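Local coordinates for protein GTPase HflX (Sulfolobus solfataricus P2, PDB 2QTF) that hydrolyses GTP, for which it is specific, and associates with the 50S ribosomal subunit, with a possible role in protein synthesis or ribosome biogenesis, at residues A[224-229]-A[351-356]; A[100-105]-A[158-163]. One frame throughout, in Å; residues are numbered along the deposited sequence.

Contact 1: A[224-229]-A[351-356]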
loop_
_atom_site.group_PDB
_atom_site.type_symbol
_atom_site.label_atom_id
_atom_site.label_comp_id
_atom_site.label_asym_id
_atom_site.label_seq_id
_atom_site.Cartn_x
_atom_site.Cartn_y
_atom_site.Cartn_z
ATOM N N ASN A 224 19.081 11.243 -18.671
ATOM C CA ASN A 224 19.841 11.471 -19.891
ATOM C C ASN A 224 18.917 11.850 -21.038
ATOM O O ASN A 224 18.178 12.785 -20.909
ATOM C CB ASN A 224 20.747 10.259 -20.204
ATOM C CG ASN A 224 21.724 9.977 -19.059
ATOM O OD1 ASN A 224 22.220 10.951 -18.404
ATOM N ND2 ASN A 224 21.873 8.675 -18.673
ATOM N N ASN A 225 18.899 11.082 -22.085
ATOM C CA ASN A 225 18.051 11.393 -23.228
ATOM C C ASN A 225 16.823 10.472 -23.278
ATOM O O ASN A 225 16.260 10.313 -24.337
ATOM C CB ASN A 225 18.877 11.184 -24.504
ATOM C CG ASN A 225 19.451 9.769 -24.608
ATOM O OD1 ASN A 225 19.619 9.049 -23.605
ATOM N ND2 ASN A 225 19.776 9.356 -25.843
ATOM N N ARG A 226 16.440 9.835 -22.182
ATOM C CA ARG A 226 15.301 8.901 -22.240
ATOM C C ARG A 226 14.253 9.321 -21.279
ATOM O O ARG A 226 14.561 9.827 -20.177
ATOM C CB ARG A 226 15.713 7.486 -21.895
ATOM C CG ARG A 226 16.488 6.884 -23.013
ATOM C CD ARG A 226 16.754 5.434 -22.716
ATOM N NE ARG A 226 17.851 4.983 -23.573
ATOM C CZ ARG A 226 17.674 4.423 -24.750
ATOM N NH1 ARG A 226 16.436 4.221 -25.193
ATOM N NH2 ARG A 226 18.723 4.048 -25.472
ATOM N N LYS A 227 13.003 9.101 -21.668
ATOM C CA LYS A 227 11.882 9.430 -20.808
ATOM C C LYS A 227 11.393 8.077 -20.245
ATOM O O LYS A 227 11.299 7.123 -21.024
ATOM C CB LYS A 227 10.865 10.203 -21.666
ATOM C CG LYS A 227 9.555 10.512 -21.019
ATOM C CD LYS A 227 8.673 11.550 -21.861
ATOM C CE LYS A 227 7.254 11.730 -21.176
ATOM N NZ LYS A 227 6.250 12.477 -22.036
ATOM N N ILE A 228 11.186 7.961 -18.905
ATOM C CA ILE A 228 10.797 6.707 -18.223
ATOM C C ILE A 228 9.583 6.967 -17.369
ATOM O O ILE A 228 9.560 7.994 -16.678
ATOM C CB ILE A 228 11.943 6.156 -17.315
ATOM C CG1 ILE A 228 13.156 5.855 -18.210
ATOM C CG2 ILE A 228 11.539 4.911 -16.522
ATOM C CD1 ILE A 228 14.482 6.425 -17.741
ATOM N N MET A 229 8.589 6.089 -17.470
ATOM C CA MET A 229 7.333 6.184 -16.672
ATOM C C MET A 229 7.526 5.393 -15.336
ATOM O O MET A 229 7.697 4.164 -15.346
ATOM C CB MET A 229 6.128 5.616 -17.465
ATOM C CG MET A 229 4.755 5.774 -16.670
ATOM S SD MET A 229 4.438 7.473 -16.247
ATOM C CE MET A 229 3.829 8.264 -17.712
ATOM N N LEU A 351 18.525 0.027 -17.562
ATOM C CA LEU A 351 17.352 -0.886 -17.737
ATOM C C LEU A 351 16.499 -0.350 -18.874
ATOM O O LEU A 351 16.043 -1.099 -19.732
ATOM C CB LEU A 351 16.559 -0.907 -16.407
ATOM C CG LEU A 351 15.222 -1.684 -16.309
ATOM C CD1 LEU A 351 15.385 -3.111 -16.845
ATOM C CD2 LEU A 351 14.937 -1.650 -14.719
ATOM N N ALA A 352 16.291 0.950 -18.886
ATOM C CA ALA A 352 15.417 1.624 -19.873
ATOM C C ALA A 352 16.004 1.454 -21.307
ATOM O O ALA A 352 15.285 1.135 -22.279
ATOM C CB ALA A 352 15.163 3.088 -19.524
ATOM N N THR A 353 17.323 1.535 -21.389
ATOM C CA THR A 353 18.086 1.222 -22.611
ATOM C C THR A 353 17.948 -0.250 -22.983
ATOM O O THR A 353 17.603 -0.549 -24.130
ATOM C CB THR A 353 19.605 1.559 -22.406
ATOM O OG1 THR A 353 19.687 2.952 -22.054
ATOM C CG2 THR A 353 20.359 1.336 -23.704
ATOM N N GLN A 354 18.202 -1.175 -22.045
ATOM C CA GLN A 354 17.915 -2.572 -22.339
ATOM C C GLN A 354 16.489 -2.873 -22.888
ATOM O O GLN A 354 16.325 -3.624 -23.890
ATOM C CB GLN A 354 18.265 -3.464 -21.172
ATOM C CG GLN A 354 17.772 -4.892 -21.331
ATOM C CD GLN A 354 18.134 -5.740 -20.121
ATOM O OE1 GLN A 354 19.289 -5.773 -19.695
ATOM N NE2 GLN A 354 17.152 -6.428 -19.562
ATOM N N LEU A 355 15.471 -2.266 -22.280
ATOM C CA LEU A 355 14.130 -2.484 -22.703
ATOM C C LEU A 355 13.949 -1.968 -24.127
ATOM O O LEU A 355 13.266 -2.604 -24.921
ATOM C CB LEU A 355 13.143 -1.781 -21.772
ATOM C CG LEU A 355 13.114 -2.460 -20.370
ATOM C CD1 LEU A 355 12.374 -1.558 -19.407
ATOM C CD2 LEU A 355 12.514 -3.891 -20.485
ATOM N N SER A 356 14.452 -0.762 -24.388
ATOM C CA SER A 356 14.248 -0.139 -25.672
ATOM C C SER A 356 15.106 -0.871 -26.666
ATOM O O SER A 356 14.553 -1.425 -27.603
ATOM C CB SER A 356 14.642 1.305 -25.628
ATOM O OG SER A 356 16.053 1.309 -25.852
#

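Contact 2: A[100-105]-A[158-163]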
loop_
_atom_site.group_PDB
_atom_site.type_symbol
_atom_site.label_atom_id
_atom_site.label_comp_id
_atom_site.label_asym_id
_atom_site.label_seq_id
_atom_site.Cartn_x
_atom_site.Cartn_y
_atom_site.Cartn_z
ATOM N N SER A 100 -7.019 -0.018 -13.097
ATOM C CA SER A 100 -7.797 -0.890 -13.969
ATOM C C SER A 100 -9.276 -0.916 -13.604
ATOM O O SER A 100 -9.682 -0.699 -12.411
ATOM C CB SER A 100 -7.286 -2.307 -13.962
ATOM O OG SER A 100 -7.599 -3.081 -12.771
ATOM N N LYS A 101 -10.123 -1.250 -14.589
ATOM C CA LYS A 101 -11.575 -1.303 -14.319
ATOM C C LYS A 101 -11.937 -2.444 -13.391
ATOM O O LYS A 101 -12.775 -2.282 -12.513
ATOM C CB LYS A 101 -12.386 -1.434 -15.639
ATOM C CG LYS A 101 -13.908 -1.477 -15.400
ATOM C CD LYS A 101 -14.771 -1.423 -16.725
ATOM C CE LYS A 101 -16.290 -1.676 -16.376
ATOM N NZ LYS A 101 -16.714 -0.779 -15.178
ATOM N N GLU A 102 -11.295 -3.597 -13.581
ATOM C CA GLU A 102 -11.558 -4.799 -12.758
ATOM C C GLU A 102 -11.208 -4.525 -11.272
ATOM O O GLU A 102 -11.967 -4.907 -10.429
ATOM C CB GLU A 102 -10.744 -6.001 -13.332
ATOM C CG GLU A 102 -10.890 -7.354 -12.543
ATOM C CD GLU A 102 -9.963 -8.478 -13.154
ATOM O OE1 GLU A 102 -9.311 -8.245 -14.180
ATOM O OE2 GLU A 102 -9.793 -9.578 -12.583
ATOM N N ALA A 103 -10.104 -3.812 -10.989
ATOM C CA ALA A 103 -9.716 -3.570 -9.613
ATOM C C ALA A 103 -10.709 -2.547 -9.041
ATOM O O ALA A 103 -11.197 -2.702 -7.909
ATOM C CB ALA A 103 -8.301 -2.990 -9.570
ATOM N N LYS A 104 -11.067 -1.523 -9.807
ATOM C CA LYS A 104 -12.034 -0.569 -9.289
ATOM C C LYS A 104 -13.387 -1.210 -8.901
ATOM O O LYS A 104 -14.047 -0.761 -7.936
ATOM C CB LYS A 104 -12.282 0.547 -10.307
ATOM C CG LYS A 104 -11.007 1.434 -10.505
ATOM C CD LYS A 104 -10.566 2.091 -9.203
ATOM C CE LYS A 104 -10.108 3.565 -9.430
ATOM N NZ LYS A 104 -9.899 4.170 -8.023
ATOM N N MET A 105 -13.860 -2.152 -9.731
ATOM C CA MET A 105 -15.035 -2.908 -9.444
ATOM C C MET A 105 -14.868 -3.779 -8.196
ATOM O O MET A 105 -15.829 -3.907 -7.410
ATOM C CB MET A 105 -15.340 -3.779 -10.693
ATOM C CG MET A 105 -15.973 -2.901 -11.881
ATOM S SD MET A 105 -16.010 -4.070 -13.322
ATOM C CE MET A 105 -17.446 -4.883 -12.711
ATOM N N LYS A 158 -21.856 -10.064 -11.098
ATOM C CA LYS A 158 -22.138 -10.437 -12.489
ATOM C C LYS A 158 -21.099 -9.975 -13.481
ATOM O O LYS A 158 -20.487 -10.797 -14.170
ATOM C CB LYS A 158 -23.582 -10.090 -12.894
ATOM C CG LYS A 158 -24.535 -10.931 -12.016
ATOM C CD LYS A 158 -26.077 -10.809 -12.344
ATOM C CE LYS A 158 -26.878 -11.945 -11.664
ATOM N NZ LYS A 158 -28.431 -11.853 -11.773
ATOM N N GLU A 159 -20.857 -8.668 -13.552
ATOM C CA GLU A 159 -19.838 -8.192 -14.447
ATOM C C GLU A 159 -18.450 -8.706 -14.143
ATOM O O GLU A 159 -17.688 -8.944 -15.094
ATOM C CB GLU A 159 -19.834 -6.692 -14.480
ATOM C CG GLU A 159 -21.265 -6.178 -14.400
ATOM C CD GLU A 159 -21.356 -4.683 -14.553
ATOM O OE1 GLU A 159 -20.434 -3.979 -14.061
ATOM O OE2 GLU A 159 -22.359 -4.226 -15.163
ATOM N N LEU A 160 -18.102 -8.896 -12.863
ATOM C CA LEU A 160 -16.771 -9.434 -12.575
ATOM C C LEU A 160 -16.627 -10.866 -13.140
ATOM O O LEU A 160 -15.590 -11.206 -13.738
ATOM C CB LEU A 160 -16.424 -9.428 -11.079
ATOM C CG LEU A 160 -16.051 -8.005 -10.603
ATOM C CD1 LEU A 160 -16.131 -7.994 -9.048
ATOM C CD2 LEU A 160 -14.673 -7.605 -11.101
ATOM N N GLU A 161 -17.659 -11.684 -12.942
ATOM C CA GLU A 161 -17.591 -13.049 -13.408
ATOM C C GLU A 161 -17.459 -13.071 -14.935
ATOM O O GLU A 161 -16.763 -13.902 -15.485
ATOM C CB GLU A 161 -18.799 -13.852 -12.921
ATOM C CG GLU A 161 -18.514 -15.350 -12.912
ATOM C CD GLU A 161 -17.300 -15.728 -12.040
ATOM O OE1 GLU A 161 -16.817 -14.883 -11.175
ATOM O OE2 GLU A 161 -16.830 -16.889 -12.234
ATOM N N SER A 162 -18.078 -12.106 -15.593
ATOM C CA SER A 162 -18.019 -11.987 -17.032
ATOM C C SER A 162 -16.708 -11.368 -17.576
ATOM O O SER A 162 -16.342 -11.559 -18.739
ATOM C CB SER A 162 -19.285 -11.259 -17.521
ATOM O OG SER A 162 -18.975 -10.327 -18.529
ATOM N N ILE A 163 -15.985 -10.638 -16.747
ATOM C CA ILE A 163 -14.618 -10.262 -17.090
ATOM C C ILE A 163 -13.694 -11.470 -16.988
ATOM O O ILE A 163 -12.796 -11.639 -17.814
ATOM C CB ILE A 163 -14.097 -9.127 -16.162
ATOM C CG1 ILE A 163 -14.700 -7.789 -16.604
ATOM C CG2 ILE A 163 -12.557 -9.094 -16.159
ATOM C CD1 ILE A 163 -14.973 -6.845 -15.469
#

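Contact 1: A[224-229]-A[351-356]
Ile-228 and Ala-352 form the apolar half of this contact, where the C-terminal helix of the G domain lies across strand 226-232 of the mixed sheet. CG1 of Ile-228 comes to 3.7 Å from CB of Ala-352; CG1 and the CD1 at its end both rest on this one methyl. Consistent with the small side chain of Ala-352, the CA atoms of Ile-228 and Ala-352 come to 7.1 Å.

The polar half belongs to Arg-226, two residues back on the same side of the strand. Its CG lies beside the backbone N (chi1 -74°) and the chain then runs extended as far as NE, carrying the guanidinium across Thr-353. The two side chains cross at about a right angle, and CA of Thr-353 sits 3.8 Å above the centre of one guanidinium face. NE is 3.1 Å from OG1 of Thr-353, while NH1 lies 3.0 Å from OG of Ser-356, approached obliquely. Both hydroxyls also have helix carbonyls to turn to. OG of Ser-356 donates to O of Thr-353 at 3.0 Å, and Thr-353 OG1 is hydrogen-bonded to O of Tyr-349. NH2, meanwhile, lies against the CG2 methyl of Thr-353.

This is a helix packed on the central sheet of the alpha/beta P-loop GTPase domain, away from the nucleotide and metal sites. Strand 226-232 lies between strands 218-223 and 181-185, and helix 341-355 packs over it at 96° between the short segments. Ile-348, one turn back in the same helix, also touches Ile-228, and Tyr-349 lies against Arg-226.

Contact 2: A[100-105]-A[158-163]
Met-105 reaches from helix 101-121 toward Ile-163 of helix 145-164, the two side chains meeting tip to tip with SD of Met-105 3.7 Å from CD1 of Ile-163. A bend at the last torsion of the methionine (chi3 78°) brings CE to Glu-159, whose side chain crosses that of Met-105 at about a right angle. There CE of Met-105 lies 3.4 Å from OE1 of Glu-159 and almost as close to the glutamate CB, so the thioether end meets both the aliphatic root and the carboxylate of one side chain.

Leu-160 meets the methionine nearer its backbone. Its CD2 branch rests 3.9 Å from CB of Met-105 and, at a similar distance, against the backbone O of Glu-102, placing one methyl in the angle between a side chain and the helix backbone. Glu-102 flanks the contact on the other side of Met-105 from Glu-159. With CG anti to the backbone N (chi1 179°) and the chain extended beyond it, CG of Glu-102 is 4.1 Å from CD2 of Leu-160, and OE1 of Glu-102 is 3.9 Å from CG2 of Ile-163.

The helices run roughly antiparallel, at 148° between the short segments, with axes 10.6 Å apart, a hairpin-like pairing within the middle region of HflX. Leu-160 also touches Gln-106 and Leu-109 of helix 101-121. No hydrogen bond crosses between the segments, so dispersion contacts dominate; both glutamates meet the apolar groups through stem carbons and through OE1. Lys-101 NZ, 5.0 Å from Glu-159 OE1 and not in contact, may favour that carboxylate only weakly.

How the contacts relate
Followed from the N terminus, the chain makes contact 2 first. Helix 101-121 runs out, an unmodelled connection intervenes, and helix 145-164 returns, closing a loop of 52 residues within the middle region. Contact 1 opens only later and spans 121 residues of the G domain, from strand 226-232 to the end of helix 341-355, bringing the last modelled helix back onto the central sheet. The two loops are therefore in series, neither nested nor crossed. Their centres lie 33 Å apart and their nearest atoms about 14 Å, without touching: one pairs helices in the middle region, the other joins helix to sheet in the GTPase domain.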